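Local coordinates for xyloglucan-specific endo-beta-1,4-glucanase GH12 (Aspergillus niveus, PDB 4NPR), which probably hydrolyses internal beta-1,4-glucosidic bonds of xyloglucan as a retaining family 12 glycoside hydrolase, at residues T58-E61 and T67-W70; G37-Y42 and S236-S241; F169-G174 and F201-S206. All blocks are in the same frame, centred on the assembly; numbering follows the deposited sequence.

Interaction 1 of 3, residues T58-E61 and T67-W70; sequences TTFE and TIVW. With SO4 (sulfate ion), chain C.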
ATOM      1  N   THR A  58      -4.173  -5.673 -14.531  1.00 19.20           N
ATOM      2  CA  THR A  58      -4.436  -4.378 -13.934  1.00 18.02           C
ATOM      3  C   THR A  58      -4.946  -3.440 -15.018  1.00 17.88           C
ATOM      4  O   THR A  58      -4.491  -3.486 -16.159  1.00 17.73           O
ATOM      5  CB  THR A  58      -3.141  -3.878 -13.265  1.00 17.20           C
ATOM      6  OG1 THR A  58      -2.936  -4.627 -12.079  1.00 15.83           O
ATOM      7  CG2 THR A  58      -3.201  -2.428 -12.875  1.00 17.85           C
ATOM      8  N   THR A  59      -5.899  -2.576 -14.685  1.00 18.97           N
ATOM      9  CA  THR A  59      -6.462  -1.656 -15.705  1.00 18.04           C
ATOM     10  C   THR A  59      -6.518  -0.227 -15.235  1.00 17.72           C
ATOM     11  O   THR A  59      -7.102   0.086 -14.236  1.00 17.64           O
ATOM     12  CB  THR A  59      -7.895  -2.079 -16.116  1.00 18.49           C
ATOM     13  OG1 THR A  59      -7.876  -3.420 -16.637  1.00 17.89           O
ATOM     14  CG2 THR A  59      -8.516  -1.097 -17.176  1.00 17.67           C
ATOM     15  N   PHE A  60      -5.921   0.657 -15.999  1.00 18.82           N
ATOM     16  CA  PHE A  60      -6.084   2.066 -15.777  1.00 19.02           C
ATOM     17  C   PHE A  60      -7.342   2.482 -16.498  1.00 21.24           C
ATOM     18  O   PHE A  60      -7.540   2.090 -17.630  1.00 19.52           O
ATOM     19  CB  PHE A  60      -4.902   2.814 -16.345  1.00 18.38           C
ATOM     20  CG  PHE A  60      -5.157   4.265 -16.554  1.00 18.70           C
ATOM     21  CD1 PHE A  60      -5.192   5.127 -15.482  1.00 18.43           C
ATOM     22  CD2 PHE A  60      -5.343   4.773 -17.836  1.00 19.48           C
ATOM     23  CE1 PHE A  60      -5.398   6.482 -15.666  1.00 19.31           C
ATOM     24  CE2 PHE A  60      -5.553   6.128 -18.039  1.00 20.01           C
ATOM     25  CZ  PHE A  60      -5.579   6.988 -16.953  1.00 19.54           C
ATOM     26  N   GLU A  61      -8.175   3.289 -15.846  1.00 24.41           N
ATOM     27  CA  GLU A  61      -9.416   3.754 -16.433  1.00 27.74           C
ATOM     28  C   GLU A  61      -9.329   5.203 -16.851  1.00 28.22           C
ATOM     29  O   GLU A  61      -9.592   5.520 -17.999  1.00 30.24           O
ATOM     30  CB  GLU A  61     -10.565   3.645 -15.439  1.00 32.05           C
ATOM     31  CG  GLU A  61     -11.592   2.627 -15.830  1.00 36.39           C
ATOM     32  CD  GLU A  61     -11.187   1.261 -15.387  1.00 41.33           C
ATOM     33  OE1 GLU A  61     -10.908   1.126 -14.167  1.00 44.50           O
ATOM     34  OE2 GLU A  61     -11.176   0.350 -16.250  1.00 45.23           O
ATOM     35  N   THR A  67      -6.561  12.796  -9.441  1.00 20.90           N
ATOM     36  CA  THR A  67      -7.352  11.617  -9.056  1.00 19.25           C
ATOM     37  C   THR A  67      -7.347  10.499 -10.096  1.00 17.40           C
ATOM     38  O   THR A  67      -7.773  10.692 -11.227  1.00 17.76           O
ATOM     39  CB  THR A  67      -8.809  12.055  -8.842  1.00 19.26           C
ATOM     40  OG1 THR A  67      -8.822  13.077  -7.852  1.00 19.02           O
ATOM     41  CG2 THR A  67      -9.689  10.905  -8.391  1.00 19.69           C
ATOM     42  N   ILE A  68      -6.892   9.319  -9.698  1.00 15.96           N
ATOM     43  CA  ILE A  68      -6.772   8.185 -10.621  1.00 14.92           C
ATOM     44  C   ILE A  68      -7.861   7.157 -10.294  1.00 14.69           C
ATOM     45  O   ILE A  68      -8.229   7.009  -9.120  1.00 14.76           O
ATOM     46  CB  ILE A  68      -5.364   7.558 -10.617  1.00 15.34           C
ATOM     47  CG1 ILE A  68      -5.265   6.405 -11.633  1.00 16.53           C
ATOM     48  CG2 ILE A  68      -4.960   7.033  -9.240  1.00 15.42           C
ATOM     49  CD1 ILE A  68      -3.834   6.031 -12.006  1.00 16.44           C
ATOM     50  N   VAL A  69      -8.423   6.544 -11.345  1.00 13.48           N
ATOM     51  CA  VAL A  69      -9.454   5.508 -11.269  1.00 13.29           C
ATOM     52  C   VAL A  69      -8.876   4.283 -11.978  1.00 12.88           C
ATOM     53  O   VAL A  69      -8.430   4.371 -13.123  1.00 12.51           O
ATOM     54  CB  VAL A  69     -10.771   6.001 -11.975  1.00 13.75           C
ATOM     55  CG1 VAL A  69     -11.908   4.969 -11.930  1.00 12.66           C
ATOM     56  CG2 VAL A  69     -11.211   7.357 -11.374  1.00 13.72           C
ATOM     57  N   TRP A  70      -8.820   3.156 -11.283  1.00 12.97           N
ATOM     58  CA  TRP A  70      -8.236   1.947 -11.856  1.00 13.35           C
ATOM     59  C   TRP A  70      -8.776   0.721 -11.180  1.00 13.65           C
ATOM     60  O   TRP A  70      -9.547   0.837 -10.208  1.00 13.03           O
ATOM     61  CB  TRP A  70      -6.711   1.942 -11.728  1.00 13.18           C
ATOM     62  CG  TRP A  70      -6.140   1.971 -10.300  1.00 13.22           C
ATOM     63  CD1 TRP A  70      -6.020   3.063  -9.474  1.00 13.01           C
ATOM     64  CD2 TRP A  70      -5.557   0.866  -9.576  1.00 13.49           C
ATOM     65  NE1 TRP A  70      -5.400   2.702  -8.283  1.00 13.19           N
ATOM     66  CE2 TRP A  70      -5.107   1.363  -8.330  1.00 13.54           C
ATOM     67  CE3 TRP A  70      -5.368  -0.481  -9.862  1.00 13.24           C
ATOM     68  CZ2 TRP A  70      -4.489   0.544  -7.387  1.00 13.70           C
ATOM     69  CZ3 TRP A  70      -4.762  -1.284  -8.928  1.00 13.32           C
ATOM     70  CH2 TRP A  70      -4.335  -0.782  -7.710  1.00 13.67           C
TER
HETATM   71  S   SO4 C 301      -9.838  14.235  -4.526  1.00 53.97           S
HETATM   72  O1  SO4 C 301     -10.245  13.821  -3.158  1.00 57.33           O
HETATM   73  O2  SO4 C 301      -9.443  12.998  -5.252  1.00 49.40           O
HETATM   74  O3  SO4 C 301     -11.011  14.881  -5.183  1.00 56.22           O
HETATM   75  O4  SO4 C 301      -8.692  15.202  -4.481  1.00 48.79           O
HETATM   76  O   HOH W   1     -12.291   1.105 -11.474  1.00 15.66           O
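Phe60 and Trp70 sit side by side as an antiparallel non-hydrogen-bonded pair, their CA atoms 4.5 Å apart. The backbone bond across the contact comes one residue further along, where Glu61 N donates to Val69 O at 2.9 Å. It is moderately bent at the hydrogen (151°). Val69 also pairs through its backbone with Ser62, and Thr59 with Asn71, so the bonding continues beyond both segments.

Apolar packing gathers on the face that carries Thr58, Phe60, Ile68 and Trp70. The terminal methyl of Ile68, CD1, meets the edge of the Phe60 ring near its plane, 3.8 Å from Phe60 CD1. With CG of Trp70 lodged between the backbone N and the carbonyl carbon (chi1 62°), the indole lies on the Thr58 side, its CE3 4.2 Å from Thr58 CG2. Trp70 CB itself approaches Thr59 O to 3.1 Å. Thr58 OG1 is the polar group on this inner face, hydrogen-bonded to Asn43 OD1 and Thr72 OG1. The two strands, 53-64 and 67-77, form a tight beta hairpin in the six-stranded sheet of the GH12 beta-jelly roll. Phe60 and Trp70 look into the sandwich, where both touch Leu41 of the other sheet.

Glu61 and Thr67 make their polar contacts on the reverse face. The Glu61 chain bends at chi2 (84°), which brings OE1 to 3.6 Å from Trp70 CA. A water donates to Glu61 OE1 and, more weakly, to Trp70 O, linking the strands a second time. At the far end, Thr67 OG1 donates to O2 of a sulfate at 2.7 Å, an ion probably left from crystallisation and also held by Ser239.

Interaction 2 of 3, residues G37-Y42 and S236-S241; sequences GNYILY and SDYSVS. With SO4 (sulfate ion), chain C.
Tyr39 reaches across to strand 237-240 and places its hydroxyl at the backbone of Val240. Val240 N donates to Tyr39 OH at 3.0 Å, with 157° at the hydrogen. The same oxygen is hydrogen-bonded to the carbonyl of Asn66, in the turn that joins strands 53-64 and 67-77, so the buried phenol has backbone partners from two separate parts of the chain.

The Tyr39 side chain starts with CG beside its own backbone N and opposite the carbonyl carbon (chi1 -57°), and from there the ring runs inward across the interior to the facing strand. Its CE1 corner does most of the apolar touching. It comes up to the edge of the Tyr238 ring, near that ring's plane, with Tyr39 CE1 3.9 Å from Tyr238 CE2. CG of Tyr238 is anti to its backbone N (173°), and the ring offers its CE2 edge to Tyr39; it also meets Trp108 edge-to-face.

Val240 touches the same corner. Its CG1 lies at the edge of the Tyr39 ring and comes within 4.1 Å of Tyr39 CE1. On Ser239 the hydroxyl turns away to the sulfate, with Ser239 OG donating to O2 of the ion at 2.8 Å, while Ser239 CA lies 3.3 Å from Tyr39 OH.

The backbones remain far apart, with the axes of strands 39-42 and 237-240 no closer than 10.8 Å. That spacing, bridged by side chains, marks the two strands as members of facing sheets, here the nine-stranded and six-stranded layers of the GH12 beta-jelly roll, into whose interior Tyr39 projects.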
ATOM      1  N   GLY A  37      -0.290  11.315 -15.438  1.00 21.95           N
ATOM      2  CA  GLY A  37      -0.075  12.472 -14.584  1.00 21.77           C
ATOM      3  C   GLY A  37       1.091  12.213 -13.659  1.00 19.61           C
ATOM      4  O   GLY A  37       2.224  11.976 -14.090  1.00 17.89           O
ATOM      5  N   ASN A  38       0.800  12.230 -12.376  1.00 18.70           N
ATOM      6  CA  ASN A  38       1.845  12.043 -11.397  1.00 18.40           C
ATOM      7  C   ASN A  38       1.944  10.664 -10.845  1.00 16.79           C
ATOM      8  O   ASN A  38       2.602  10.481  -9.850  1.00 17.16           O
ATOM      9  CB  ASN A  38       1.640  13.040 -10.283  1.00 19.17           C
ATOM     10  CG  ASN A  38       1.763  14.429 -10.783  1.00 19.66           C
ATOM     11  OD1 ASN A  38       2.732  14.769 -11.465  1.00 19.50           O
ATOM     12  ND2 ASN A  38       0.773  15.240 -10.495  1.00 21.10           N
ATOM     13  N   TYR A  39       1.351   9.690 -11.520  1.00 16.07           N
ATOM     14  CA  TYR A  39       1.342   8.316 -11.035  1.00 16.30           C
ATOM     15  C   TYR A  39       1.999   7.391 -12.075  1.00 15.72           C
ATOM     16  O   TYR A  39       2.107   7.744 -13.235  1.00 15.64           O
ATOM     17  CB  TYR A  39      -0.097   7.867 -10.703  1.00 16.40           C
ATOM     18  CG  TYR A  39      -0.814   8.758  -9.686  1.00 16.92           C
ATOM     19  CD1 TYR A  39      -0.591   8.599  -8.312  1.00 16.89           C
ATOM     20  CD2 TYR A  39      -1.715   9.784 -10.089  1.00 17.47           C
ATOM     21  CE1 TYR A  39      -1.230   9.391  -7.366  1.00 16.45           C
ATOM     22  CE2 TYR A  39      -2.369  10.583  -9.131  1.00 17.08           C
ATOM     23  CZ  TYR A  39      -2.109  10.378  -7.774  1.00 16.77           C
ATOM     24  OH  TYR A  39      -2.713  11.137  -6.795  1.00 17.53           O
ATOM     25  N   ILE A  40       2.535   6.268 -11.612  1.00 15.48           N
ATOM     26  CA  ILE A  40       2.823   5.129 -12.439  1.00 15.46           C
ATOM     27  C   ILE A  40       2.034   4.022 -11.770  1.00 16.10           C
ATOM     28  O   ILE A  40       2.098   3.835 -10.536  1.00 16.47           O
ATOM     29  CB  ILE A  40       4.313   4.781 -12.456  1.00 16.71           C
ATOM     30  CG1 ILE A  40       5.125   5.889 -13.151  1.00 17.43           C
ATOM     31  CG2 ILE A  40       4.571   3.493 -13.232  1.00 17.46           C
ATOM     32  CD1 ILE A  40       6.612   5.829 -12.853  1.00 17.45           C
ATOM     33  N   LEU A  41       1.234   3.331 -12.564  1.00 15.13           N
ATOM     34  CA  LEU A  41       0.392   2.275 -12.070  1.00 15.14           C
ATOM     35  C   LEU A  41       1.050   0.985 -12.476  1.00 13.98           C
ATOM     36  O   LEU A  41       1.379   0.813 -13.635  1.00 14.44           O
ATOM     37  CB  LEU A  41      -1.002   2.396 -12.679  1.00 15.49           C
ATOM     38  CG  LEU A  41      -2.051   1.347 -12.344  1.00 16.32           C
ATOM     39  CD1 LEU A  41      -2.539   1.490 -10.914  1.00 17.08           C
ATOM     40  CD2 LEU A  41      -3.257   1.510 -13.259  1.00 17.25           C
ATOM     41  N   TYR A  42       1.194   0.068 -11.536  1.00 13.22           N
ATOM     42  CA  TYR A  42       2.002  -1.147 -11.710  1.00 12.95           C
ATOM     43  C   TYR A  42       1.170  -2.375 -11.476  1.00 12.13           C
ATOM     44  O   TYR A  42       0.354  -2.377 -10.586  1.00 12.49           O
ATOM     45  CB  TYR A  42       3.113  -1.215 -10.656  1.00 13.16           C
ATOM     46  CG  TYR A  42       4.206  -0.191 -10.751  1.00 13.49           C
ATOM     47  CD1 TYR A  42       5.340  -0.429 -11.557  1.00 13.80           C
ATOM     48  CD2 TYR A  42       4.153   1.008 -10.004  1.00 13.66           C
ATOM     49  CE1 TYR A  42       6.378   0.489 -11.626  1.00 13.68           C
ATOM     50  CE2 TYR A  42       5.195   1.943 -10.074  1.00 13.41           C
ATOM     51  CZ  TYR A  42       6.303   1.667 -10.877  1.00 13.58           C
ATOM     52  OH  TYR A  42       7.346   2.540 -10.983  1.00 13.67           O
ATOM     53  N   SER A 236     -12.228   3.444  -7.175  1.00 14.87           N
ATOM     54  CA  SER A 236     -13.084   4.307  -7.963  1.00 15.86           C
ATOM     55  C   SER A 236     -12.614   5.768  -7.857  1.00 16.94           C
ATOM     56  O   SER A 236     -12.978   6.605  -8.681  1.00 18.49           O
ATOM     57  CB  SER A 236     -14.578   4.047  -7.666  1.00 15.74           C
ATOM     58  OG  SER A 236     -14.868   4.288  -6.333  1.00 17.23           O
ATOM     59  N   ASP A 237     -11.774   6.050  -6.865  1.00 17.18           N
ATOM     60  CA  ASP A 237     -10.930   7.221  -6.865  1.00 17.72           C
ATOM     61  C   ASP A 237      -9.811   7.146  -5.809  1.00 15.17           C
ATOM     62  O   ASP A 237      -9.991   6.630  -4.707  1.00 14.77           O
ATOM     63  CB  ASP A 237     -11.756   8.494  -6.716  1.00 21.03           C
ATOM     64  CG  ASP A 237     -12.343   8.626  -5.375  1.00 24.66           C
ATOM     65  OD1 ASP A 237     -13.301   7.863  -5.100  1.00 26.69           O
ATOM     66  OD2 ASP A 237     -11.837   9.477  -4.586  1.00 29.76           O
ATOM     67  N   TYR A 238      -8.647   7.623  -6.200  1.00 13.28           N
ATOM     68  CA  TYR A 238      -7.478   7.639  -5.362  1.00 12.57           C
ATOM     69  C   TYR A 238      -6.714   8.913  -5.699  1.00 12.59           C
ATOM     70  O   TYR A 238      -6.538   9.241  -6.875  1.00 12.87           O
ATOM     71  CB  TYR A 238      -6.559   6.403  -5.580  1.00 12.32           C
ATOM     72  CG  TYR A 238      -5.244   6.523  -4.805  1.00 11.71           C
ATOM     73  CD1 TYR A 238      -5.204   6.323  -3.429  1.00 11.92           C
ATOM     74  CD2 TYR A 238      -4.081   6.925  -5.429  1.00 11.54           C
ATOM     75  CE1 TYR A 238      -4.037   6.502  -2.686  1.00 11.64           C
ATOM     76  CE2 TYR A 238      -2.905   7.103  -4.719  1.00 11.61           C
ATOM     77  CZ  TYR A 238      -2.870   6.875  -3.347  1.00 11.57           C
ATOM     78  OH  TYR A 238      -1.687   7.028  -2.651  1.00 10.93           O
ATOM     79  N   SER A 239      -6.300   9.648  -4.674  1.00 12.33           N
ATOM     80  CA  SER A 239      -5.360  10.744  -4.851  1.00 12.03           C
ATOM     81  C   SER A 239      -4.465  10.828  -3.650  1.00 12.27           C
ATOM     82  O   SER A 239      -4.818  10.359  -2.568  1.00 11.07           O
ATOM     83  CB  SER A 239      -6.038  12.104  -5.041  1.00 11.47           C
ATOM     84  OG  SER A 239      -6.993  12.331  -4.058  1.00 10.67           O
ATOM     85  N   VAL A 240      -3.279  11.388  -3.903  1.00 13.28           N
ATOM     86  CA  VAL A 240      -2.336  11.759  -2.868  1.00 14.63           C
ATOM     87  C   VAL A 240      -1.440  12.856  -3.391  1.00 15.45           C
ATOM     88  O   VAL A 240      -1.119  12.900  -4.569  1.00 15.30           O
ATOM     89  CB  VAL A 240      -1.493  10.544  -2.357  1.00 15.51           C
ATOM     90  CG1 VAL A 240      -0.526  10.036  -3.409  1.00 15.31           C
ATOM     91  CG2 VAL A 240      -0.755  10.886  -1.064  1.00 15.36           C
ATOM     92  N   SER A 241      -1.055  13.754  -2.506  1.00 17.66           N
ATOM     93  CA  SER A 241      -0.030  14.716  -2.829  1.00 20.40           C
ATOM     94  C   SER A 241       0.920  14.942  -1.627  1.00 21.26           C
ATOM     95  O   SER A 241       0.524  14.907  -0.475  1.00 21.29           O
ATOM     96  CB  SER A 241      -0.662  16.028  -3.364  1.00 21.33           C
ATOM     97  OG  SER A 241      -1.306  16.762  -2.322  1.00 20.77           O
TER
HETATM   98  S   SO4 C 301      -9.838  14.235  -4.526  1.00 53.97           S
HETATM   99  O1  SO4 C 301     -10.245  13.821  -3.158  1.00 57.33           O
HETATM  100  O2  SO4 C 301      -9.443  12.998  -5.252  1.00 49.40           O
HETATM  101  O3  SO4 C 301     -11.011  14.881  -5.183  1.00 56.22           O
HETATM  102  O4  SO4 C 301      -8.692  15.202  -4.481  1.00 48.79           O

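Interaction 3 of 3, residues F169-G174 and F201-S206; sequences FNLYLG and FTYLES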
ATOM      1  N   PHE A 169      -6.068   1.663  15.040  1.00 13.70           N
ATOM      2  CA  PHE A 169      -5.148   0.747  14.394  1.00 12.67           C
ATOM      3  C   PHE A 169      -4.567  -0.243  15.389  1.00 12.21           C
ATOM      4  O   PHE A 169      -4.309   0.111  16.533  1.00 12.20           O
ATOM      5  CB  PHE A 169      -4.014   1.567  13.783  1.00 12.30           C
ATOM      6  CG  PHE A 169      -4.398   2.258  12.507  1.00 11.81           C
ATOM      7  CD1 PHE A 169      -4.521   1.542  11.330  1.00 11.95           C
ATOM      8  CD2 PHE A 169      -4.650   3.585  12.483  1.00 11.72           C
ATOM      9  CE1 PHE A 169      -4.900   2.159  10.157  1.00 11.85           C
ATOM     10  CE2 PHE A 169      -5.022   4.202  11.323  1.00 11.85           C
ATOM     11  CZ  PHE A 169      -5.135   3.496  10.154  1.00 11.54           C
ATOM     12  N   ASN A 170      -4.372  -1.482  14.953  1.00 12.22           N
ATOM     13  CA  ASN A 170      -3.379  -2.340  15.561  1.00 12.04           C
ATOM     14  C   ASN A 170      -2.038  -2.045  14.866  1.00 12.25           C
ATOM     15  O   ASN A 170      -1.955  -2.097  13.650  1.00 13.19           O
ATOM     16  CB  ASN A 170      -3.692  -3.787  15.338  1.00 11.73           C
ATOM     17  CG  ASN A 170      -4.883  -4.264  16.126  1.00 11.90           C
ATOM     18  OD1 ASN A 170      -5.194  -3.794  17.202  1.00 11.71           O
ATOM     19  ND2 ASN A 170      -5.561  -5.235  15.563  1.00 12.43           N
ATOM     20  N   LEU A 171      -0.984  -1.802  15.633  1.00 12.06           N
ATOM     21  CA  LEU A 171       0.329  -1.503  15.068  1.00 11.96           C
ATOM     22  C   LEU A 171       1.299  -2.670  15.229  1.00 11.11           C
ATOM     23  O   LEU A 171       1.503  -3.144  16.319  1.00 10.28           O
ATOM     24  CB  LEU A 171       0.933  -0.255  15.723  1.00 12.66           C
ATOM     25  CG  LEU A 171       2.360   0.084  15.209  1.00 13.28           C
ATOM     26  CD1 LEU A 171       2.338   0.246  13.695  1.00 13.60           C
ATOM     27  CD2 LEU A 171       2.961   1.335  15.853  1.00 13.33           C
ATOM     28  N   TYR A 172       1.959  -3.032  14.131  1.00 10.87           N
ATOM     29  CA  TYR A 172       2.909  -4.105  14.069  1.00 10.79           C
ATOM     30  C   TYR A 172       4.277  -3.621  13.642  1.00 10.90           C
ATOM     31  O   TYR A 172       4.400  -2.684  12.861  1.00 10.74           O
ATOM     32  CB  TYR A 172       2.411  -5.127  13.057  1.00 11.16           C
ATOM     33  CG  TYR A 172       1.090  -5.669  13.460  1.00 11.33           C
ATOM     34  CD1 TYR A 172       1.013  -6.742  14.325  1.00 11.35           C
ATOM     35  CD2 TYR A 172      -0.065  -5.072  13.043  1.00 11.52           C
ATOM     36  CE1 TYR A 172      -0.195  -7.236  14.758  1.00 12.10           C
ATOM     37  CE2 TYR A 172      -1.288  -5.531  13.465  1.00 12.26           C
ATOM     38  CZ  TYR A 172      -1.371  -6.628  14.319  1.00 12.76           C
ATOM     39  OH  TYR A 172      -2.640  -7.092  14.766  1.00 13.24           O
ATOM     40  N   LEU A 173       5.305  -4.309  14.110  1.00 10.94           N
ATOM     41  CA  LEU A 173       6.653  -4.044  13.681  1.00 11.41           C
ATOM     42  C   LEU A 173       7.461  -5.317  13.446  1.00 11.25           C
ATOM     43  O   LEU A 173       7.457  -6.241  14.258  1.00 11.85           O
ATOM     44  CB  LEU A 173       7.342  -3.214  14.744  1.00 12.25           C
ATOM     45  CG  LEU A 173       8.860  -2.966  14.642  1.00 12.51           C
ATOM     46  CD1 LEU A 173       9.169  -2.202  13.369  1.00 12.48           C
ATOM     47  CD2 LEU A 173       9.285  -2.201  15.883  1.00 12.75           C
ATOM     48  N   GLY A 174       8.211  -5.343  12.361  1.00 11.35           N
ATOM     49  CA  GLY A 174       9.081  -6.479  12.069  1.00 11.45           C
ATOM     50  C   GLY A 174       9.974  -6.165  10.900  1.00 11.62           C
ATOM     51  O   GLY A 174       9.702  -5.247  10.135  1.00 12.12           O
ATOM     52  N   PHE A 201       3.443   9.455  10.471  1.00 13.60           N
ATOM     53  CA  PHE A 201       4.806   9.887  10.800  1.00 13.23           C
ATOM     54  C   PHE A 201       4.893  10.709  12.091  1.00 13.23           C
ATOM     55  O   PHE A 201       5.767  10.456  12.939  1.00 14.03           O
ATOM     56  CB  PHE A 201       5.422  10.633   9.626  1.00 13.07           C
ATOM     57  CG  PHE A 201       5.491   9.803   8.372  1.00 13.61           C
ATOM     58  CD1 PHE A 201       6.424   8.802   8.237  1.00 14.03           C
ATOM     59  CD2 PHE A 201       4.579   9.994   7.327  1.00 14.42           C
ATOM     60  CE1 PHE A 201       6.504   8.022   7.085  1.00 14.00           C
ATOM     61  CE2 PHE A 201       4.651   9.226   6.170  1.00 14.07           C
ATOM     62  CZ  PHE A 201       5.609   8.238   6.056  1.00 14.44           C
ATOM     63  N   THR A 202       4.017  11.689  12.262  1.00 12.78           N
ATOM     64  CA  THR A 202       3.987  12.444  13.495  1.00 12.74           C
ATOM     65  C   THR A 202       3.978  11.411  14.635  1.00 13.54           C
ATOM     66  O   THR A 202       4.723  11.510  15.612  1.00 14.03           O
ATOM     67  CB  THR A 202       2.691  13.294  13.586  1.00 13.16           C
ATOM     68  OG1 THR A 202       2.514  14.119  12.422  1.00 12.48           O
ATOM     69  CG2 THR A 202       2.690  14.174  14.813  1.00 13.23           C
ATOM     70  N   TYR A 203       3.137  10.389  14.496  1.00 13.93           N
ATOM     71  CA  TYR A 203       2.974   9.409  15.554  1.00 14.71           C
ATOM     72  C   TYR A 203       4.254   8.637  15.884  1.00 15.03           C
ATOM     73  O   TYR A 203       4.593   8.476  17.045  1.00 14.54           O
ATOM     74  CB  TYR A 203       1.862   8.414  15.232  1.00 14.83           C
ATOM     75  CG  TYR A 203       1.863   7.253  16.215  1.00 15.11           C
ATOM     76  CD1 TYR A 203       2.594   6.112  15.950  1.00 15.06           C
ATOM     77  CD2 TYR A 203       1.154   7.309  17.427  1.00 15.66           C
ATOM     78  CE1 TYR A 203       2.626   5.061  16.853  1.00 15.13           C
ATOM     79  CE2 TYR A 203       1.192   6.238  18.339  1.00 15.53           C
ATOM     80  CZ  TYR A 203       1.930   5.111  18.027  1.00 15.01           C
ATOM     81  OH  TYR A 203       2.011   4.001  18.876  1.00 17.31           O
ATOM     82  N   LEU A 204       4.930   8.167  14.838  1.00 15.68           N
ATOM     83  CA  LEU A 204       6.142   7.365  14.961  1.00 15.84           C
ATOM     84  C   LEU A 204       7.284   8.179  15.486  1.00 16.68           C
ATOM     85  O   LEU A 204       8.089   7.664  16.255  1.00 17.67           O
ATOM     86  CB  LEU A 204       6.546   6.756  13.606  1.00 14.67           C
ATOM     87  CG  LEU A 204       5.568   5.742  13.001  1.00 13.91           C
ATOM     88  CD1 LEU A 204       6.011   5.396  11.606  1.00 13.78           C
ATOM     89  CD2 LEU A 204       5.388   4.456  13.827  1.00 13.58           C
ATOM     90  N   GLU A 205       7.356   9.437  15.088  1.00 18.63           N
ATOM     91  CA  GLU A 205       8.483  10.275  15.498  1.00 22.28           C
ATOM     92  C   GLU A 205       8.382  10.452  17.007  1.00 21.95           C
ATOM     93  O   GLU A 205       9.358  10.414  17.756  1.00 20.58           O
ATOM     94  CB  GLU A 205       8.452  11.632  14.801  1.00 23.92           C
ATOM     95  CG  GLU A 205       8.861  11.576  13.322  1.00 27.62           C
ATOM     96  CD  GLU A 205       8.270  12.723  12.484  1.00 29.47           C
ATOM     97  OE1 GLU A 205       7.758  13.682  13.086  1.00 33.26           O
ATOM     98  OE2 GLU A 205       8.296  12.676  11.233  1.00 29.40           O
ATOM     99  N   SER A 206       7.138  10.525  17.411  1.00 22.04           N
ATOM    100  CA  SER A 206       6.759  10.925  18.711  1.00 22.15           C
ATOM    101  C   SER A 206       6.789   9.734  19.659  1.00 22.58           C
ATOM    102  O   SER A 206       7.311   9.845  20.775  1.00 22.16           O
ATOM    103  CB  SER A 206       5.357  11.503  18.565  1.00 22.19           C
ATOM    104  OG  SER A 206       4.867  11.934  19.775  1.00 21.35           O
TER
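The backbones of segment 169-174 of strand 167-176 and segment 201-206 of helix 198-207 keep a clear distance, the closest CA atoms being those of Leu171 and Leu204 at 10.6 Å, so side chains alone span the gap. On the strand side, Leu171 does the spanning. With CG opposite its backbone N (chi1 178°), it extends straight toward the helix and presents the methyl CD2.

That one methyl meets both helix partners. It lies 3.9 Å from Tyr203 CE1, and the phenol oxygen is scarcely further, with Leu171 CD2 4.1 Å from Tyr203 OH. Tyr203 and Leu171 approach from opposite directions, the tyrosine also holding a trans chi1 (170°) that aims its ring back at the strand. Leu204 is the looser partner, its CD2 standing 4.4 Å from Leu171 CD2. The Leu204 CB points aside from the strand, but the extended end of the chain brings that methyl nearer. There it also lies in the plane of the Tyr203 ring, at its edge, so Leu204 touches the tyrosine and the leucine together.

Helix 198-207 is the one helix of this otherwise beta-rich chain, and the contact docks it against the nine-stranded sheet of the jelly roll. As in other family 12 enzymes, it packs on the face of that sheet turned away from the substrate cleft. Neighbouring strands share in the docking: Phe201 touches Met125, Leu127 and Ile139, and Leu204 touches Ile139 and Phe184.

No hydrogen bond crosses between the segments. Within the helix, Glu205 N donates to Phe201 O at 2.9 Å. Tyr203 rests against Pro162 as well, and its hydroxyl makes a weak hydrogen bond with Gln208.

Interactions 1 and 2 form one continuous patch, centres 8 Å apart. Strands 67-77 and 231-240 are neighbours in the six-stranded sheet, joined by a probable hydrogen bond from Ile68 N to Tyr238 O at 2.8 Å. Across the sandwich, Leu41 CD1 packs 3.4 Å from Trp70 CD2, while Thr67 and Ser239 bind one sulfate, probably crystallisation-derived and of no assigned role. Interactions 1 and 3 nest inside the chain loop closed by interaction 2. Interaction 3 lies on the opposite side of the chain's centre, its nearest atoms about 9 Å from interaction 2 and about 18 Å from interaction 1. Interactions 2 and 3 share the nine-stranded sheet, whose concave face forms the substrate cleft in family 12.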